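Local coordinates for protein probable AP endonuclease (African swine fever virus, PDB 6KI3) that probably cleaves DNA on the 5' side of abasic sites using three zinc ions, and probably also acts as a 3'-5' exonuclease, 3'-phosphatase and 3'-repair diesterase, at residues G8-H13 against E276-S281; V34-Q39 against A288-F293; A239-G244 against T294-L299. All coordinates share one frame; numbering follows the deposited sequence.

How the interactions relate
Interaction 1 lies at the active-site mouth of the barrel, where protein meets zinc and DNA: its side chains touch each other lightly, and polar, metal and aromatic contacts to the nucleotides dominate. Interactions 2 and 3 are apolar patches on successive turns of helix 282-300, which packs against helix 25-39 in interaction 2 and against the loop 239-244 in interaction 3. Interactions 1 and 2 are buried, interaction 3 only partly so. A polar cluster joins all three: E292 of interaction 2 forms a salt bridge with R277 of interaction 1 and probably hydrogen-bonds S240 and L241 of interaction 3. R277 also packs on L289 and S240.

Interaction 1: G8-H13 against E276-S281. With ZN (zinc ion), chain J; nucleotides of chain C.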
loop_
_atom_site.group_PDB
_atom_site.type_symbol
_atom_site.label_atom_id
_atom_site.label_comp_id
_atom_site.label_asym_id
_atom_site.label_seq_id
_atom_site.Cartn_x
_atom_site.Cartn_y
_atom_site.Cartn_z
ATOM N N GLY A 8 -5.125 -8.493 -1.457
ATOM C CA GLY A 8 -6.364 -7.770 -1.284
ATOM C C GLY A 8 -6.400 -6.540 -2.159
ATOM O O GLY A 8 -5.622 -6.408 -3.104
ATOM N N ALA A 9 -7.313 -5.630 -1.829
ATOM C CA ALA A 9 -7.475 -4.417 -2.615
ATOM C C ALA A 9 -7.913 -3.276 -1.708
ATOM O O ALA A 9 -8.339 -3.485 -0.570
ATOM C CB ALA A 9 -8.480 -4.619 -3.755
ATOM N N PHE A 10 -7.791 -2.058 -2.229
ATOM C CA PHE A 10 -8.320 -0.891 -1.537
ATOM C C PHE A 10 -9.842 -0.911 -1.587
ATOM O O PHE A 10 -10.436 -1.162 -2.639
ATOM C CB PHE A 10 -7.781 0.393 -2.166
ATOM C CG PHE A 10 -8.574 1.620 -1.815
ATOM C CD1 PHE A 10 -8.483 2.183 -0.553
ATOM C CD2 PHE A 10 -9.407 2.212 -2.750
ATOM C CE1 PHE A 10 -9.213 3.313 -0.227
ATOM C CE2 PHE A 10 -10.139 3.342 -2.431
ATOM C CZ PHE A 10 -10.041 3.892 -1.169
ATOM N N VAL A 11 -10.472 -0.650 -0.448
ATOM C CA VAL A 11 -11.923 -0.699 -0.316
ATOM C C VAL A 11 -12.421 0.730 -0.156
ATOM O O VAL A 11 -12.219 1.356 0.892
ATOM C CB VAL A 11 -12.357 -1.575 0.866
ATOM C CG1 VAL A 11 -13.874 -1.620 0.966
ATOM C CG2 VAL A 11 -11.782 -2.973 0.723
ATOM N N SER A 12 -13.075 1.250 -1.189
ATOM C CA SER A 12 -13.632 2.591 -1.117
ATOM C C SER A 12 -15.009 2.563 -0.465
ATOM O O SER A 12 -15.774 1.606 -0.617
ATOM C CB SER A 12 -13.727 3.214 -2.510
ATOM O OG SER A 12 -14.890 2.769 -3.184
ATOM N N HIS A 13 -15.268 3.561 0.155
ATOM C CA HIS A 13 -16.555 3.711 0.803
ATOM C C HIS A 13 -17.649 3.839 -0.198
ATOM O O HIS A 13 -18.729 3.174 -0.015
ATOM C CB HIS A 13 -16.506 4.942 1.664
ATOM C CG HIS A 13 -17.804 5.376 2.208
ATOM N ND1 HIS A 13 -18.923 5.494 1.480
ATOM C CD2 HIS A 13 -18.142 5.821 3.453
ATOM C CE1 HIS A 13 -19.909 5.973 2.255
ATOM N NE2 HIS A 13 -19.434 6.176 3.459
ATOM N N GLU A 276 -4.749 -1.261 -5.916
ATOM C CA GLU A 276 -5.391 0.041 -5.749
ATOM C C GLU A 276 -6.048 0.435 -7.069
ATOM O O GLU A 276 -5.441 1.100 -7.910
ATOM C CB GLU A 276 -4.376 1.084 -5.288
ATOM C CG GLU A 276 -3.550 0.642 -4.092
ATOM C CD GLU A 276 -2.555 1.696 -3.651
ATOM O OE1 GLU A 276 -2.847 2.428 -2.680
ATOM O OE2 GLU A 276 -1.481 1.798 -4.282
ATOM N N ARG A 277 -7.303 0.091 -7.212
ATOM C CA ARG A 277 -8.032 0.417 -8.398
ATOM C C ARG A 277 -9.150 1.359 -8.143
ATOM O O ARG A 277 -9.899 1.166 -7.266
ATOM C CB ARG A 277 -8.656 -0.802 -9.018
ATOM C CG ARG A 277 -7.724 -1.801 -9.594
ATOM C CD ARG A 277 -6.826 -1.319 -10.687
ATOM N NE ARG A 277 -5.758 -2.259 -10.639
ATOM C CZ ARG A 277 -4.685 -2.117 -9.906
ATOM N NH1 ARG A 277 -4.461 -1.029 -9.247
ATOM N NH2 ARG A 277 -3.812 -3.055 -9.885
ATOM N N ASN A 278 -9.237 2.369 -8.951
ATOM C CA ASN A 278 -10.291 3.294 -8.883
ATOM C C ASN A 278 -11.028 3.221 -10.201
ATOM O O ASN A 278 -10.430 3.334 -11.230
ATOM C CB ASN A 278 -9.719 4.692 -8.820
ATOM C CG ASN A 278 -9.301 5.120 -7.444
ATOM O OD1 ASN A 278 -9.377 4.374 -6.484
ATOM N ND2 ASN A 278 -8.849 6.360 -7.347
ATOM N N LEU A 279 -12.328 2.990 -10.157
ATOM C CA LEU A 279 -13.201 3.078 -11.315
ATOM C C LEU A 279 -14.442 3.866 -10.915
ATOM O O LEU A 279 -14.723 4.063 -9.729
ATOM C CB LEU A 279 -13.556 1.679 -11.859
ATOM C CG LEU A 279 -12.412 1.005 -12.637
ATOM C CD1 LEU A 279 -12.856 -0.219 -13.428
ATOM C CD2 LEU A 279 -11.750 1.994 -13.587
ATOM N N GLY A 280 -15.175 4.338 -11.926
ATOM C CA GLY A 280 -16.253 5.284 -11.687
ATOM C C GLY A 280 -17.440 4.720 -10.935
ATOM O O GLY A 280 -18.225 5.493 -10.375
ATOM N N SER A 281 -17.573 3.397 -10.882
ATOM C CA SER A 281 -18.797 2.767 -10.402
ATOM C C SER A 281 -18.482 1.334 -9.987
ATOM O O SER A 281 -17.413 0.800 -10.294
ATOM C CB SER A 281 -19.897 2.802 -11.469
ATOM O OG SER A 281 -19.696 1.790 -12.440
HETATM ZN ZN ZN J . -0.054 3.348 -3.396
ATOM O "O5'" 3DR C 1 -2.905 5.602 -4.426
ATOM P P 3DR C 1 -1.400 6.167 -4.382
ATOM O OP1 3DR C 1 -1.255 6.699 -2.977
ATOM O OP2 3DR C 1 -0.564 4.950 -4.683
ATOM O OP3 3DR C 1 -1.370 7.237 -5.446
ATOM C "C2'" 3DR C 1 -6.856 4.817 -2.627
ATOM C "C5'" 3DR C 1 -3.980 6.307 -3.810
ATOM C "C4'" 3DR C 1 -5.287 5.664 -4.253
ATOM O "O4'" 3DR C 1 -5.156 4.243 -4.180
ATOM C "C1'" 3DR C 1 -6.203 3.674 -3.393
ATOM C "C3'" 3DR C 1 -6.455 6.073 -3.373
ATOM O "O3'" 3DR C 1 -7.544 6.478 -4.204
ATOM P P DG C 3 -13.451 6.589 0.433
ATOM O OP1 DG C 3 -12.941 5.481 1.270
ATOM O OP2 DG C 3 -14.378 6.296 -0.684
ATOM O "O5'" DG C 3 -14.141 7.654 1.396
ATOM C "C5'" DG C 3 -13.341 8.373 2.321
ATOM C "C4'" DG C 3 -14.129 9.501 2.955
ATOM O "O4'" DG C 3 -14.157 10.646 2.062
ATOM C "C3'" DG C 3 -15.587 9.174 3.274
ATOM O "O3'" DG C 3 -15.927 9.753 4.520
ATOM C "C2'" DG C 3 -16.342 9.836 2.122
ATOM C "C1'" DG C 3 -15.490 11.067 1.877
ATOM N N9 DG C 3 -15.617 11.609 0.529
ATOM C C8 DG C 3 -15.750 10.899 -0.640
ATOM N N7 DG C 3 -15.839 11.654 -1.699
ATOM C C5 DG C 3 -15.756 12.949 -1.201
ATOM C C6 DG C 3 -15.793 14.191 -1.879
ATOM O O6 DG C 3 -15.910 14.398 -3.095
ATOM N N1 DG C 3 -15.677 15.263 -0.997
ATOM C C2 DG C 3 -15.544 15.149 0.366
ATOM N N2 DG C 3 -15.444 16.297 1.053
ATOM N N3 DG C 3 -15.507 13.992 1.014
ATOM C C4 DG C 3 -15.618 12.937 0.169
ATOM P P DC C 2 -7.837 8.036 -4.464
ATOM O OP1 DC C 2 -8.622 8.130 -5.714
ATOM O OP2 DC C 2 -6.559 8.771 -4.332
ATOM O "O5'" DC C 2 -8.766 8.466 -3.239
ATOM C "C5'" DC C 2 -10.088 7.960 -3.139
ATOM C "C4'" DC C 2 -10.675 8.277 -1.778
ATOM O "O4'" DC C 2 -10.817 9.715 -1.633
ATOM C "C3'" DC C 2 -12.055 7.693 -1.514
ATOM O "O3'" DC C 2 -12.174 7.385 -0.132
ATOM C "C2'" DC C 2 -12.984 8.834 -1.927
ATOM C "C1'" DC C 2 -12.183 10.061 -1.504
ATOM N N1 DC C 2 -12.438 11.261 -2.350
ATOM C C2 DC C 2 -12.461 12.531 -1.763
ATOM O O2 DC C 2 -12.275 12.636 -0.545
ATOM N N3 DC C 2 -12.687 13.613 -2.549
ATOM C C4 DC C 2 -12.882 13.457 -3.859
ATOM N N4 DC C 2 -13.102 14.554 -4.593
ATOM C C5 DC C 2 -12.860 12.172 -4.477
ATOM C C6 DC C 2 -12.636 11.113 -3.692
HETATM O O HOH W 1 -9.349 -1.140 -5.468
#
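F10 directs its CB at E276, ending 4.3 Å from E276 CA, while its ring, at CE2, comes obliquely to 4.3 Å from N278 OD1. With CG anti to the backbone N (chi1 162°), the ring lies flat against the abasic sugar of DNA chain C: C2' of 3DR1 sits over the ring centre, 3.6 Å from F10 CZ, in a CH-pi arrangement. The backbone N of S12 lies above the opposite face, toward the rim. Segment 8-13 carries the C-terminal part of strand 6-10 and runs past it, and 276-281 is the loop after its parallel neighbour 272-275, at the end of a TIM barrel where active sites are built. E276, extended beyond CG, brings OE2 to 2.3 Å from a zinc ion that also binds OP2 of 3DR1 together with E147, D184 and H223. Together with the zinc, hydrogen bonds from N225 to OE2 and from Q48 to OE1 hold the rotation of this carboxylate. N278 turns its amide to the DNA backbone, where ND2 makes a weak hydrogen bond of 3.4 Å to O3' of 3DR1; its very short approach to DC2 is doubtful. Farther along the same DNA strand, the backbone N of H13 donates to OP2 of DG3 at 3.0 Å. Behind F10, a water bridges the segments, donating to F10 O (3.0 Å) and accepting from R277 N (3.0 Å).

Interaction 2: V34-Q39 against A288-F293; sequences VAFGEQ and ALTAEF
Segments 34-39 and 288-293 are turns of two helices whose backbones stay well apart, F36 CA lying 9.2 Å from T290 CA, and the ring of F36 spans the interval. Its CG stands anti to the backbone N (chi1 173°), which sends the ring out from helix 25-39 toward helix 282-300. The tip of the ring does the touching: CZ comes within 3.4 Å of the methyl carbon CG2 of T290, a snug fit, and CE1 stays a little farther from the same methyl. The two side chains cross at about a right angle, and the methyl approaches the ring obliquely. On the neighbouring flank, F36 CE2 packs on L289 CB at 4.2 Å. T290 can offer its methyl because OG1 occupies the position between the backbone N and the carbonyl carbon (chi1 51°), turned back along its own helix to hydrogen-bond the carbonyl oxygens of T287 and Q286. Around this junction W16 meets the F36 ring edge-to-face, while F293, one turn on from L289, meets the rings of F42 and F44. In the barrel, helix 25-39 comes after strand 6-10, beyond the short helix 13-16, and helix 282-300 follows strand 272-275; as these strands pair, the contact joins the two outer helices where the ends of the chain close the ring. The chemistry across it is wholly apolar, with the threonine hydroxyl already satisfied inside its helix, which implies that at this point the helices are held by shape complementarity of apolar groups and not by directional bonds.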
loop_
_atom_site.group_PDB
_atom_site.type_symbol
_atom_site.label_atom_id
_atom_site.label_comp_id
_atom_site.label_asym_id
_atom_site.label_seq_id
_atom_site.Cartn_x
_atom_site.Cartn_y
_atom_site.Cartn_z
ATOM N N VAL A 34 -15.545 -8.608 1.316
ATOM C CA VAL A 34 -15.219 -10.001 1.607
ATOM C C VAL A 34 -16.182 -10.934 0.886
ATOM O O VAL A 34 -15.787 -11.997 0.390
ATOM C CB VAL A 34 -15.218 -10.237 3.130
ATOM C CG1 VAL A 34 -15.294 -11.723 3.449
ATOM C CG2 VAL A 34 -13.973 -9.625 3.752
ATOM N N ALA A 35 -17.460 -10.551 0.805
ATOM C CA ALA A 35 -18.424 -11.344 0.049
ATOM C C ALA A 35 -18.031 -11.428 -1.421
ATOM O O ALA A 35 -18.111 -12.498 -2.034
ATOM C CB ALA A 35 -19.824 -10.750 0.198
ATOM N N PHE A 36 -17.599 -10.304 -2.000
ATOM C CA PHE A 36 -17.137 -10.307 -3.383
ATOM C C PHE A 36 -15.954 -11.247 -3.576
ATOM O O PHE A 36 -15.801 -11.838 -4.650
ATOM C CB PHE A 36 -16.771 -8.883 -3.807
ATOM C CG PHE A 36 -16.126 -8.796 -5.161
ATOM C CD1 PHE A 36 -16.892 -8.837 -6.314
ATOM C CD2 PHE A 36 -14.753 -8.656 -5.279
ATOM C CE1 PHE A 36 -16.298 -8.751 -7.558
ATOM C CE2 PHE A 36 -14.155 -8.570 -6.520
ATOM C CZ PHE A 36 -14.929 -8.615 -7.659
ATOM N N GLY A 37 -15.115 -11.404 -2.551
ATOM C CA GLY A 37 -13.980 -12.305 -2.670
ATOM C C GLY A 37 -14.388 -13.764 -2.714
ATOM O O GLY A 37 -13.790 -14.563 -3.441
ATOM N N GLU A 38 -15.409 -14.136 -1.936
ATOM C CA GLU A 38 -15.869 -15.520 -1.939
ATOM C C GLU A 38 -16.596 -15.869 -3.232
ATOM O O GLU A 38 -16.533 -17.018 -3.684
ATOM C CB GLU A 38 -16.778 -15.777 -0.737
ATOM C CG GLU A 38 -16.083 -15.635 0.607
ATOM N N GLN A 39 -17.284 -14.899 -3.837
ATOM C CA GLN A 39 -18.007 -15.160 -5.076
ATOM C C GLN A 39 -17.057 -15.582 -6.189
ATOM O O GLN A 39 -17.322 -16.541 -6.923
ATOM C CB GLN A 39 -18.796 -13.919 -5.495
ATOM C CG GLN A 39 -19.923 -13.537 -4.553
ATOM C CD GLN A 39 -20.589 -12.233 -4.948
ATOM O OE1 GLN A 39 -20.432 -11.758 -6.074
ATOM N NE2 GLN A 39 -21.337 -11.646 -4.021
ATOM N N ALA A 288 -13.001 -5.396 -13.335
ATOM C CA ALA A 288 -11.551 -5.257 -13.427
ATOM C C ALA A 288 -10.841 -6.136 -12.405
ATOM O O ALA A 288 -9.840 -6.787 -12.726
ATOM C CB ALA A 288 -11.152 -3.793 -13.246
ATOM N N LEU A 289 -11.346 -6.173 -11.168
ATOM C CA LEU A 289 -10.679 -6.942 -10.123
ATOM C C LEU A 289 -10.838 -8.441 -10.333
ATOM O O LEU A 289 -9.919 -9.207 -10.023
ATOM C CB LEU A 289 -11.209 -6.534 -8.750
ATOM C CG LEU A 289 -10.984 -5.072 -8.368
ATOM C CD1 LEU A 289 -11.856 -4.696 -7.187
ATOM C CD2 LEU A 289 -9.520 -4.819 -8.055
ATOM N N THR A 290 -11.986 -8.880 -10.856
ATOM C CA THR A 290 -12.156 -10.296 -11.170
ATOM C C THR A 290 -11.115 -10.763 -12.177
ATOM O O THR A 290 -10.597 -11.881 -12.075
ATOM C CB THR A 290 -13.562 -10.552 -11.705
ATOM O OG1 THR A 290 -13.845 -9.635 -12.768
ATOM C CG2 THR A 290 -14.573 -10.362 -10.608
ATOM N N ALA A 291 -10.794 -9.918 -13.158
ATOM C CA ALA A 291 -9.749 -10.265 -14.114
ATOM C C ALA A 291 -8.382 -10.307 -13.444
ATOM O O ALA A 291 -7.571 -11.197 -13.727
ATOM C CB ALA A 291 -9.750 -9.271 -15.275
ATOM N N GLU A 292 -8.113 -9.360 -12.541
ATOM C CA GLU A 292 -6.792 -9.277 -11.928
ATOM C C GLU A 292 -6.569 -10.394 -10.916
ATOM O O GLU A 292 -5.456 -10.918 -10.800
ATOM C CB GLU A 292 -6.604 -7.911 -11.269
ATOM C CG GLU A 292 -6.554 -6.752 -12.248
ATOM C CD GLU A 292 -6.331 -5.420 -11.561
ATOM O OE1 GLU A 292 -7.310 -4.661 -11.402
ATOM O OE2 GLU A 292 -5.178 -5.129 -11.179
ATOM N N PHE A 293 -7.611 -10.775 -10.172
ATOM C CA PHE A 293 -7.428 -11.777 -9.127
ATOM C C PHE A 293 -7.470 -13.200 -9.672
ATOM O O PHE A 293 -6.858 -14.098 -9.084
ATOM C CB PHE A 293 -8.473 -11.589 -8.024
ATOM C CG PHE A 293 -8.185 -10.424 -7.117
ATOM C CD1 PHE A 293 -7.111 -10.461 -6.244
ATOM C CD2 PHE A 293 -8.984 -9.294 -7.138
ATOM C CE1 PHE A 293 -6.838 -9.393 -5.409
ATOM C CE2 PHE A 293 -8.718 -8.223 -6.306
ATOM C CZ PHE A 293 -7.644 -8.273 -5.441
#

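Interaction 3: A239-G244 against T294-L299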
loop_
_atom_site.group_PDB
_atom_site.type_symbol
_atom_site.label_atom_id
_atom_site.label_comp_id
_atom_site.label_asym_id
_atom_site.label_seq_id
_atom_site.Cartn_x
_atom_site.Cartn_y
_atom_site.Cartn_z
ATOM N N ALA A 239 -3.431 1.538 -13.138
ATOM C CA ALA A 239 -4.112 0.712 -14.123
ATOM C C ALA A 239 -4.099 -0.734 -13.651
ATOM O O ALA A 239 -3.280 -1.129 -12.817
ATOM C CB ALA A 239 -3.464 0.836 -15.508
ATOM N N SER A 240 -5.022 -1.522 -14.196
ATOM C CA SER A 240 -5.105 -2.931 -13.840
ATOM C C SER A 240 -3.889 -3.690 -14.358
ATOM O O SER A 240 -3.277 -3.319 -15.363
ATOM C CB SER A 240 -6.387 -3.549 -14.399
ATOM O OG SER A 240 -7.526 -3.079 -13.701
ATOM N N LEU A 241 -3.543 -4.767 -13.653
ATOM C CA LEU A 241 -2.373 -5.560 -14.008
ATOM C C LEU A 241 -2.498 -6.091 -15.430
ATOM O O LEU A 241 -3.557 -6.582 -15.833
ATOM C CB LEU A 241 -2.202 -6.717 -13.023
ATOM C CG LEU A 241 -2.171 -6.354 -11.535
ATOM C CD1 LEU A 241 -1.992 -7.601 -10.680
ATOM C CD2 LEU A 241 -1.083 -5.330 -11.241
ATOM N N PHE A 242 -1.407 -5.975 -16.192
ATOM C CA PHE A 242 -1.330 -6.386 -17.594
ATOM C C PHE A 242 -2.247 -5.567 -18.495
ATOM O O PHE A 242 -2.549 -5.981 -19.619
ATOM C CB PHE A 242 -1.629 -7.881 -17.765
ATOM C CG PHE A 242 -0.791 -8.770 -16.896
ATOM C CD1 PHE A 242 0.478 -9.152 -17.296
ATOM C CD2 PHE A 242 -1.275 -9.231 -15.684
ATOM C CE1 PHE A 242 1.253 -9.973 -16.500
ATOM C CE2 PHE A 242 -0.507 -10.053 -14.884
ATOM C CZ PHE A 242 0.759 -10.426 -15.292
ATOM N N GLU A 243 -2.705 -4.407 -18.025
ATOM C CA GLU A 243 -3.513 -3.504 -18.836
ATOM C C GLU A 243 -2.910 -2.107 -18.910
ATOM O O GLU A 243 -3.551 -1.191 -19.438
ATOM C CB GLU A 243 -4.947 -3.437 -18.298
ATOM C CG GLU A 243 -5.622 -4.798 -18.164
ATOM C CD GLU A 243 -7.124 -4.698 -17.964
ATOM O OE1 GLU A 243 -7.835 -5.663 -18.314
ATOM O OE2 GLU A 243 -7.595 -3.655 -17.462
ATOM N N GLY A 244 -1.696 -1.923 -18.397
ATOM C CA GLY A 244 -1.026 -0.639 -18.451
ATOM C C GLY A 244 0.318 -0.712 -19.143
ATOM O O GLY A 244 0.644 -1.719 -19.776
ATOM N N THR A 294 -8.176 -13.431 -10.782
ATOM C CA THR A 294 -8.081 -14.729 -11.443
ATOM C C THR A 294 -6.703 -14.922 -12.064
ATOM O O THR A 294 -6.142 -16.022 -12.014
ATOM C CB THR A 294 -9.173 -14.873 -12.504
ATOM O OG1 THR A 294 -9.203 -13.701 -13.329
ATOM C CG2 THR A 294 -10.535 -15.072 -11.850
ATOM N N THR A 295 -6.144 -13.861 -12.652
ATOM C CA THR A 295 -4.771 -13.925 -13.142
ATOM C C THR A 295 -3.792 -14.120 -11.991
ATOM O O THR A 295 -2.824 -14.881 -12.109
ATOM C CB THR A 295 -4.432 -12.657 -13.928
ATOM O OG1 THR A 295 -5.334 -12.524 -15.034
ATOM C CG2 THR A 295 -3.002 -12.716 -14.453
ATOM N N LEU A 296 -4.029 -13.439 -10.867
ATOM C CA LEU A 296 -3.215 -13.671 -9.679
ATOM C C LEU A 296 -3.349 -15.110 -9.198
ATOM O O LEU A 296 -2.353 -15.741 -8.826
ATOM C CB LEU A 296 -3.608 -12.695 -8.571
ATOM C CG LEU A 296 -2.899 -11.340 -8.564
ATOM C CD1 LEU A 296 -3.554 -10.401 -7.566
ATOM C CD2 LEU A 296 -1.423 -11.516 -8.245
ATOM N N LYS A 297 -4.572 -15.646 -9.207
ATOM C CA LYS A 297 -4.776 -17.032 -8.797
ATOM C C LYS A 297 -4.040 -18.000 -9.715
ATOM O O LYS A 297 -3.607 -19.070 -9.270
ATOM C CB LYS A 297 -6.272 -17.351 -8.763
ATOM C CG LYS A 297 -6.611 -18.717 -8.185
ATOM C CD LYS A 297 -8.112 -18.882 -8.012
ATOM C CE LYS A 297 -8.853 -18.604 -9.311
ATOM N NZ LYS A 297 -10.326 -18.770 -9.158
ATOM N N SER A 298 -3.886 -17.643 -10.993
ATOM C CA SER A 298 -3.108 -18.473 -11.907
ATOM C C SER A 298 -1.645 -18.520 -11.487
ATOM O O SER A 298 -1.027 -19.590 -11.456
ATOM C CB SER A 298 -3.239 -17.942 -13.334
ATOM O OG SER A 298 -4.576 -17.573 -13.624
ATOM N N LEU A 299 -1.075 -17.360 -11.155
ATOM C CA LEU A 299 0.325 -17.288 -10.757
ATOM C C LEU A 299 0.568 -17.877 -9.375
ATOM O O LEU A 299 1.723 -18.143 -9.021
ATOM C CB LEU A 299 0.796 -15.832 -10.792
ATOM C CG LEU A 299 0.536 -15.092 -12.105
ATOM C CD1 LEU A 299 0.793 -13.599 -11.954
ATOM C CD2 LEU A 299 1.389 -15.676 -13.215
#
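F242 and L241, side by side in the loop 239-244, reach segment 294-299 of helix 282-300 at T295 and L296. The loop makes a type II beta turn from S240 to E243, closed by a hydrogen bond of 2.9 Å from E243 N to S240 O, and this puts both hydrophobic residues at its two central positions, with F242 at a positive phi of 65°. At the start of the helical segment the carbonyl of T294 serves the helix itself: its O accepts from S298 N at 3.0 Å and from S298 OG at 2.7 Å, the two donors arriving from opposite faces of its plane. T295 comes next and faces the loop. Its CG2 is anti to the backbone N and lies 3.7 Å from F242 CE2, approaching the ring obliquely, while OG1 turns back to hydrogen-bond the carbonyl oxygen of A291. L296 leaves the helix at an angle to the loop, yet its branch point bends toward it, and CG ends 4.4 Å from L241 CD1. One turn beyond T295, L299 points toward the loop as well, packing on I254 and Y260. Helix 258-269 completes the surroundings: L259 touches both L241 and F242, and V263 touches L296. The contact thus ties the loop after strand 238-239 to the last helix of the barrel. Only aliphatic and aromatic carbon atoms meet across it, implying a hydrophobic seam; polar bonds to this loop come from elsewhere, among them E292, one turn earlier in the helix, through S240 OG and L241 N, and D226.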